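Local coordinates for protein beta-galactosidase (Geobacillus stearothermophilus, PDB 4OIF) that probably hydrolyses terminal non-reducing beta-D-galactose residues in beta-D-galactosides as a zinc-binding, intracellular member of glycosyl hydrolase family 42, at residues Ala414-Asn426 with Lys436-Pro448. Residues are numbered along the deposited sequence; the frame is centred on the assembly and turned at random.
Sequences AILYDWENNWALN and KRYPQTLVQHYRP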
loop_
_atom_site.group_PDB
_atom_site.type_symbol
_atom_site.label_atom_id
_atom_site.label_comp_id
_atom_site.label_asym_id
_atom_site.label_seq_id
_atom_site.Cartn_x
_atom_site.Cartn_y
_atom_site.Cartn_z
ATOM N N ALA A 414 -8.689 25.881 29.070
ATOM C CA ALA A 414 -7.489 25.480 28.375
ATOM C C ALA A 414 -7.537 23.992 28.055
ATOM O O ALA A 414 -8.005 23.200 28.865
ATOM C CB ALA A 414 -6.262 25.816 29.212
ATOM N N ILE A 415 -7.072 23.631 26.860
ATOM C CA ILE A 415 -6.806 22.241 26.502
ATOM C C ILE A 415 -5.287 22.032 26.339
ATOM O O ILE A 415 -4.636 22.704 25.550
ATOM C CB ILE A 415 -7.526 21.845 25.206
ATOM C CG1 ILE A 415 -9.038 21.961 25.381
ATOM C CG2 ILE A 415 -7.112 20.433 24.768
ATOM C CD1 ILE A 415 -9.839 21.538 24.152
ATOM N N LEU A 416 -4.719 21.113 27.101
ATOM C CA LEU A 416 -3.286 20.898 27.083
ATOM C C LEU A 416 -2.902 19.897 25.989
ATOM O O LEU A 416 -3.434 18.790 25.919
ATOM C CB LEU A 416 -2.809 20.426 28.460
ATOM C CG LEU A 416 -1.350 20.017 28.653
ATOM C CD1 LEU A 416 -0.422 21.157 28.371
ATOM C CD2 LEU A 416 -1.141 19.493 30.075
ATOM N N TYR A 417 -1.995 20.334 25.123
ATOM C CA TYR A 417 -1.449 19.529 24.049
ATOM C C TYR A 417 0.072 19.452 24.213
ATOM O O TYR A 417 0.695 20.414 24.654
ATOM C CB TYR A 417 -1.813 20.134 22.699
ATOM C CG TYR A 417 -1.128 19.481 21.523
ATOM C CD1 TYR A 417 -1.539 18.236 21.070
ATOM C CD2 TYR A 417 -0.084 20.116 20.853
ATOM C CE1 TYR A 417 -0.934 17.632 19.982
ATOM C CE2 TYR A 417 0.537 19.514 19.765
ATOM C CZ TYR A 417 0.100 18.266 19.334
ATOM O OH TYR A 417 0.688 17.626 18.262
ATOM N N ASP A 418 0.662 18.310 23.869
ATOM C CA ASP A 418 2.109 18.140 23.981
ATOM C C ASP A 418 2.661 17.366 22.771
ATOM O O ASP A 418 2.244 16.231 22.492
ATOM C CB ASP A 418 2.454 17.431 25.293
ATOM C CG ASP A 418 3.937 17.439 25.596
ATOM O OD1 ASP A 418 4.443 18.470 26.065
ATOM O OD2 ASP A 418 4.599 16.407 25.384
ATOM N N TRP A 419 3.586 18.005 22.054
ATOM C CA TRP A 419 4.203 17.447 20.845
ATOM C C TRP A 419 4.983 16.178 21.147
ATOM O O TRP A 419 4.892 15.187 20.419
ATOM C CB TRP A 419 5.132 18.479 20.182
ATOM C CG TRP A 419 4.504 19.283 19.045
ATOM C CD1 TRP A 419 4.519 18.966 17.713
ATOM C CD2 TRP A 419 3.802 20.536 19.148
ATOM N NE1 TRP A 419 3.865 19.931 16.988
ATOM C CE2 TRP A 419 3.421 20.909 17.839
ATOM C CE3 TRP A 419 3.468 21.381 20.217
ATOM C CZ2 TRP A 419 2.704 22.088 17.570
ATOM C CZ3 TRP A 419 2.759 22.556 19.949
ATOM C CH2 TRP A 419 2.387 22.896 18.636
ATOM N N GLU A 420 5.766 16.213 22.215
ATOM C CA GLU A 420 6.570 15.060 22.563
ATOM C C GLU A 420 5.658 13.889 22.943
ATOM O O GLU A 420 5.924 12.750 22.578
ATOM C CB GLU A 420 7.565 15.419 23.675
ATOM C CG GLU A 420 8.727 16.285 23.153
ATOM C CD GLU A 420 9.710 16.764 24.229
ATOM O OE1 GLU A 420 9.430 16.643 25.441
ATOM O OE2 GLU A 420 10.781 17.269 23.844
ATOM N N ASN A 421 4.566 14.179 23.642
ATOM C CA ASN A 421 3.553 13.172 23.936
ATOM C C ASN A 421 2.951 12.565 22.667
ATOM O O ASN A 421 2.758 11.356 22.578
ATOM C CB ASN A 421 2.445 13.772 24.806
ATOM C CG ASN A 421 1.362 12.766 25.140
ATOM O OD1 ASN A 421 1.629 11.726 25.741
ATOM N ND2 ASN A 421 0.128 13.083 24.771
ATOM N N ASN A 422 2.653 13.411 21.690
ATOM C CA ASN A 422 2.183 12.944 20.396
ATOM C C ASN A 422 3.191 11.970 19.756
ATOM O O ASN A 422 2.838 10.857 19.352
ATOM C CB ASN A 422 1.925 14.147 19.480
ATOM C CG ASN A 422 0.867 13.870 18.427
ATOM O OD1 ASN A 422 0.581 12.722 18.104
ATOM N ND2 ASN A 422 0.294 14.928 17.874
ATOM N N TRP A 423 4.448 12.395 19.696
ATOM C CA TRP A 423 5.534 11.555 19.192
ATOM C C TRP A 423 5.598 10.189 19.893
ATOM O O TRP A 423 5.525 9.132 19.255
ATOM C CB TRP A 423 6.877 12.277 19.345
ATOM C CG TRP A 423 7.017 13.497 18.465
ATOM C CD1 TRP A 423 6.250 13.817 17.386
ATOM C CD2 TRP A 423 7.979 14.561 18.600
ATOM N NE1 TRP A 423 6.672 15.004 16.835
ATOM C CE2 TRP A 423 7.728 15.484 17.564
ATOM C CE3 TRP A 423 9.022 14.822 19.498
ATOM C CZ2 TRP A 423 8.488 16.645 17.394
ATOM C CZ3 TRP A 423 9.777 15.978 19.329
ATOM C CH2 TRP A 423 9.504 16.873 18.285
ATOM N N ALA A 424 5.708 10.223 21.210
ATOM C CA ALA A 424 5.960 9.020 21.979
ATOM C C ALA A 424 4.758 8.078 21.930
ATOM O O ALA A 424 4.906 6.864 21.767
ATOM C CB ALA A 424 6.317 9.383 23.420
ATOM N N LEU A 425 3.564 8.635 22.054
ATOM C CA LEU A 425 2.372 7.812 21.967
ATOM C C LEU A 425 2.252 7.181 20.583
ATOM O O LEU A 425 1.861 6.024 20.472
ATOM C CB LEU A 425 1.123 8.626 22.294
ATOM C CG LEU A 425 -0.202 7.899 22.110
ATOM C CD1 LEU A 425 -0.239 6.657 22.965
ATOM C CD2 LEU A 425 -1.359 8.823 22.471
ATOM N N ASN A 426 2.590 7.934 19.533
ATOM C CA ASN A 426 2.497 7.390 18.170
ATOM C C ASN A 426 3.508 6.278 17.917
ATOM O O ASN A 426 3.195 5.297 17.246
ATOM C CB ASN A 426 2.677 8.495 17.123
ATOM C CG ASN A 426 1.399 9.264 16.867
ATOM O OD1 ASN A 426 0.309 8.794 17.185
ATOM N ND2 ASN A 426 1.527 10.454 16.305
ATOM N N LYS A 436 -5.458 5.477 18.289
ATOM C CA LYS A 436 -4.810 6.356 19.256
ATOM C C LYS A 436 -5.371 7.773 19.109
ATOM O O LYS A 436 -5.910 8.329 20.062
ATOM C CB LYS A 436 -3.284 6.357 19.074
ATOM C CG LYS A 436 -2.600 5.026 19.354
ATOM C CD LYS A 436 -1.096 5.138 19.134
ATOM C CE LYS A 436 -0.392 3.782 19.165
ATOM N NZ LYS A 436 1.068 3.906 18.788
ATOM N N ARG A 437 -5.229 8.327 17.906
ATOM C CA ARG A 437 -5.904 9.552 17.469
ATOM C C ARG A 437 -5.888 10.666 18.507
ATOM O O ARG A 437 -6.931 11.216 18.865
ATOM C CB ARG A 437 -7.343 9.219 17.062
ATOM C CG ARG A 437 -7.414 8.219 15.900
ATOM C CD ARG A 437 -8.835 8.015 15.371
ATOM N NE ARG A 437 -9.420 9.248 14.850
ATOM C CZ ARG A 437 -9.175 9.741 13.640
ATOM N NH1 ARG A 437 -8.352 9.109 12.815
ATOM N NH2 ARG A 437 -9.751 10.873 13.257
ATOM N N TYR A 438 -4.689 10.994 18.976
ATOM C CA TYR A 438 -4.496 11.931 20.081
ATOM C C TYR A 438 -5.036 13.348 19.774
ATOM O O TYR A 438 -5.940 13.835 20.483
ATOM C CB TYR A 438 -2.995 11.945 20.466
ATOM C CG TYR A 438 -2.551 13.036 21.428
ATOM C CD1 TYR A 438 -3.098 13.133 22.705
ATOM C CD2 TYR A 438 -1.568 13.948 21.069
ATOM C CE1 TYR A 438 -2.694 14.112 23.582
ATOM C CE2 TYR A 438 -1.156 14.931 21.944
ATOM C CZ TYR A 438 -1.725 15.010 23.200
ATOM O OH TYR A 438 -1.330 15.986 24.087
ATOM N N PRO A 439 -4.519 14.004 18.712
ATOM C CA PRO A 439 -5.021 15.351 18.423
ATOM C C PRO A 439 -6.528 15.383 18.147
ATOM O O PRO A 439 -7.235 16.281 18.648
ATOM C CB PRO A 439 -4.224 15.760 17.177
ATOM C CG PRO A 439 -3.775 14.484 16.574
ATOM C CD PRO A 439 -3.507 13.589 17.722
ATOM N N GLN A 440 -7.008 14.408 17.384
ATOM C CA GLN A 440 -8.440 14.263 17.132
ATOM C C GLN A 440 -9.238 14.193 18.434
ATOM O O GLN A 440 -10.287 14.839 18.575
ATOM C CB GLN A 440 -8.715 13.018 16.284
ATOM C CG GLN A 440 -8.162 13.083 14.855
ATOM C CD GLN A 440 -6.771 12.478 14.717
ATOM O OE1 GLN A 440 -6.041 12.315 15.700
ATOM N NE2 GLN A 440 -6.402 12.130 13.491
ATOM N N THR A 441 -8.733 13.408 19.382
ATOM C CA THR A 441 -9.364 13.251 20.690
ATOM C C THR A 441 -9.470 14.609 21.383
ATOM O O THR A 441 -10.548 15.012 21.894
ATOM C CB THR A 441 -8.569 12.249 21.575
ATOM O OG1 THR A 441 -8.554 10.962 20.944
ATOM C CG2 THR A 441 -9.190 12.110 22.957
ATOM N N LEU A 442 -8.353 15.331 21.384
ATOM C CA LEU A 442 -8.406 16.698 21.894
ATOM C C LEU A 442 -9.546 17.495 21.239
ATOM O O LEU A 442 -10.337 18.136 21.941
ATOM C CB LEU A 442 -7.087 17.408 21.684
ATOM C CG LEU A 442 -6.125 17.239 22.846
ATOM C CD1 LEU A 442 -5.754 15.779 23.029
ATOM C CD2 LEU A 442 -4.897 18.088 22.579
ATOM N N VAL A 443 -9.653 17.423 19.909
ATOM C CA VAL A 443 -10.748 18.112 19.220
ATOM C C VAL A 443 -12.132 17.647 19.733
ATOM O O VAL A 443 -13.074 18.443 19.832
ATOM C CB VAL A 443 -10.646 17.919 17.695
ATOM C CG1 VAL A 443 -11.794 18.598 16.989
ATOM C CG2 VAL A 443 -9.345 18.478 17.194
ATOM N N GLN A 444 -12.245 16.369 20.080
ATOM C CA GLN A 444 -13.483 15.863 20.677
ATOM C C GLN A 444 -13.782 16.579 21.982
ATOM O O GLN A 444 -14.945 16.841 22.310
ATOM C CB GLN A 444 -13.421 14.356 20.936
ATOM C CG GLN A 444 -13.455 13.524 19.686
ATOM C CD GLN A 444 -14.186 14.238 18.577
ATOM O OE1 GLN A 444 -15.410 14.421 18.637
ATOM N NE2 GLN A 444 -13.440 14.669 17.555
ATOM N N HIS A 445 -12.740 16.896 22.741
ATOM C CA HIS A 445 -13.015 17.578 24.004
ATOM C C HIS A 445 -13.260 19.082 23.814
ATOM O O HIS A 445 -13.971 19.718 24.591
ATOM C CB HIS A 445 -11.890 17.285 24.987
ATOM C CG HIS A 445 -11.918 15.872 25.478
ATOM N ND1 HIS A 445 -12.349 15.530 26.741
ATOM C CD2 HIS A 445 -11.654 14.706 24.839
ATOM C CE1 HIS A 445 -12.304 14.217 26.875
ATOM N NE2 HIS A 445 -11.887 13.693 25.736
ATOM N N TYR A 446 -12.713 19.623 22.740
ATOM C CA TYR A 446 -12.975 20.990 22.330
ATOM C C TYR A 446 -14.428 21.180 21.896
ATOM O O TYR A 446 -15.026 22.232 22.140
ATOM C CB TYR A 446 -12.016 21.326 21.195
ATOM C CG TYR A 446 -12.063 22.703 20.574
ATOM C CD1 TYR A 446 -11.458 23.784 21.195
ATOM C CD2 TYR A 446 -12.607 22.894 19.306
ATOM C CE1 TYR A 446 -11.441 25.036 20.601
ATOM C CE2 TYR A 446 -12.591 24.142 18.693
ATOM C CZ TYR A 446 -12.002 25.215 19.348
ATOM O OH TYR A 446 -11.981 26.469 18.752
ATOM N N ARG A 447 -14.986 20.150 21.256
ATOM C CA ARG A 447 -16.287 20.253 20.592
ATOM C C ARG A 447 -17.405 20.948 21.407
ATOM O O ARG A 447 -18.034 21.868 20.900
ATOM C CB ARG A 447 -16.771 18.864 20.146
ATOM C CG ARG A 447 -18.167 18.898 19.521
ATOM C CD ARG A 447 -18.756 17.517 19.350
ATOM N NE ARG A 447 -17.926 16.703 18.473
ATOM C CZ ARG A 447 -17.937 16.804 17.147
ATOM N NH1 ARG A 447 -18.742 17.681 16.555
ATOM N NH2 ARG A 447 -17.150 16.030 16.410
ATOM N N PRO A 448 -17.657 20.521 22.659
ATOM C CA PRO A 448 -18.753 21.188 23.378
ATOM C C PRO A 448 -18.512 22.675 23.616
ATOM O O PRO A 448 -19.465 23.445 23.641
ATOM C CB PRO A 448 -18.811 20.434 24.718
ATOM C CG PRO A 448 -18.177 19.125 24.447
ATOM C CD PRO A 448 -17.083 19.421 23.454
HETATM O O HOH W 1 -2.905 16.063 26.267
HETATM O O HOH W 2 -2.344 9.856 17.547
#
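Tyr-438, in the first turn of helix 438-448, pushes its ring into the bend between strand 414-416 and helix 419-426. With CG anti to the backbone N (chi1 170°), the ring reaches far enough for Tyr-438 OH to accept from Asp-418 N at 3.1 Å. The same hydroxyl donates to a water that in turn donates to Leu-416 O, so it serves Asp-418 N directly and Leu-416 O through the water. Over one ring face lies the amide of Asn-421, its plane nearly perpendicular to the ring and ND2 3.1 Å from Tyr-438 CZ; Asn-421 OD1 is held by Leu-478 N. Asn-422 CG meets the ring edge at CD2, while Asn-422 ND2 donates in its amide plane to Tyr-417 OH (2.8 Å). That bond probably helps hold the Tyr-417 ring, which lies rim to rim with Tyr-438, planes 18° apart. Further along, packing is largely apolar: Leu-442 CD2 touches the edge of Tyr-417, and Ile-415 CD1 reaches Tyr-446 CB at 3.7 Å.

The other end is looser, Leu-425 CD2 staying 4.1 Å from Tyr-438 CB. There the extended Lys-436 runs past Leu-425, and NZ donates to Leu-425 O (2.8 Å) and weakly to Asn-426 O. A water bridges Tyr-438 N and OD1 of the exposed Asn-426.

In the trimerisation domain, helix 438-448 packs back on strand 414-416, nearly antiparallel (axes 9.7 Å apart), within a beta-alpha-beta crossover to parallel strand 456-459. Strand 470-473 flanks the other side; Leu-442 and Tyr-446 also pack on helix 296-312 of the TIM-barrel domain.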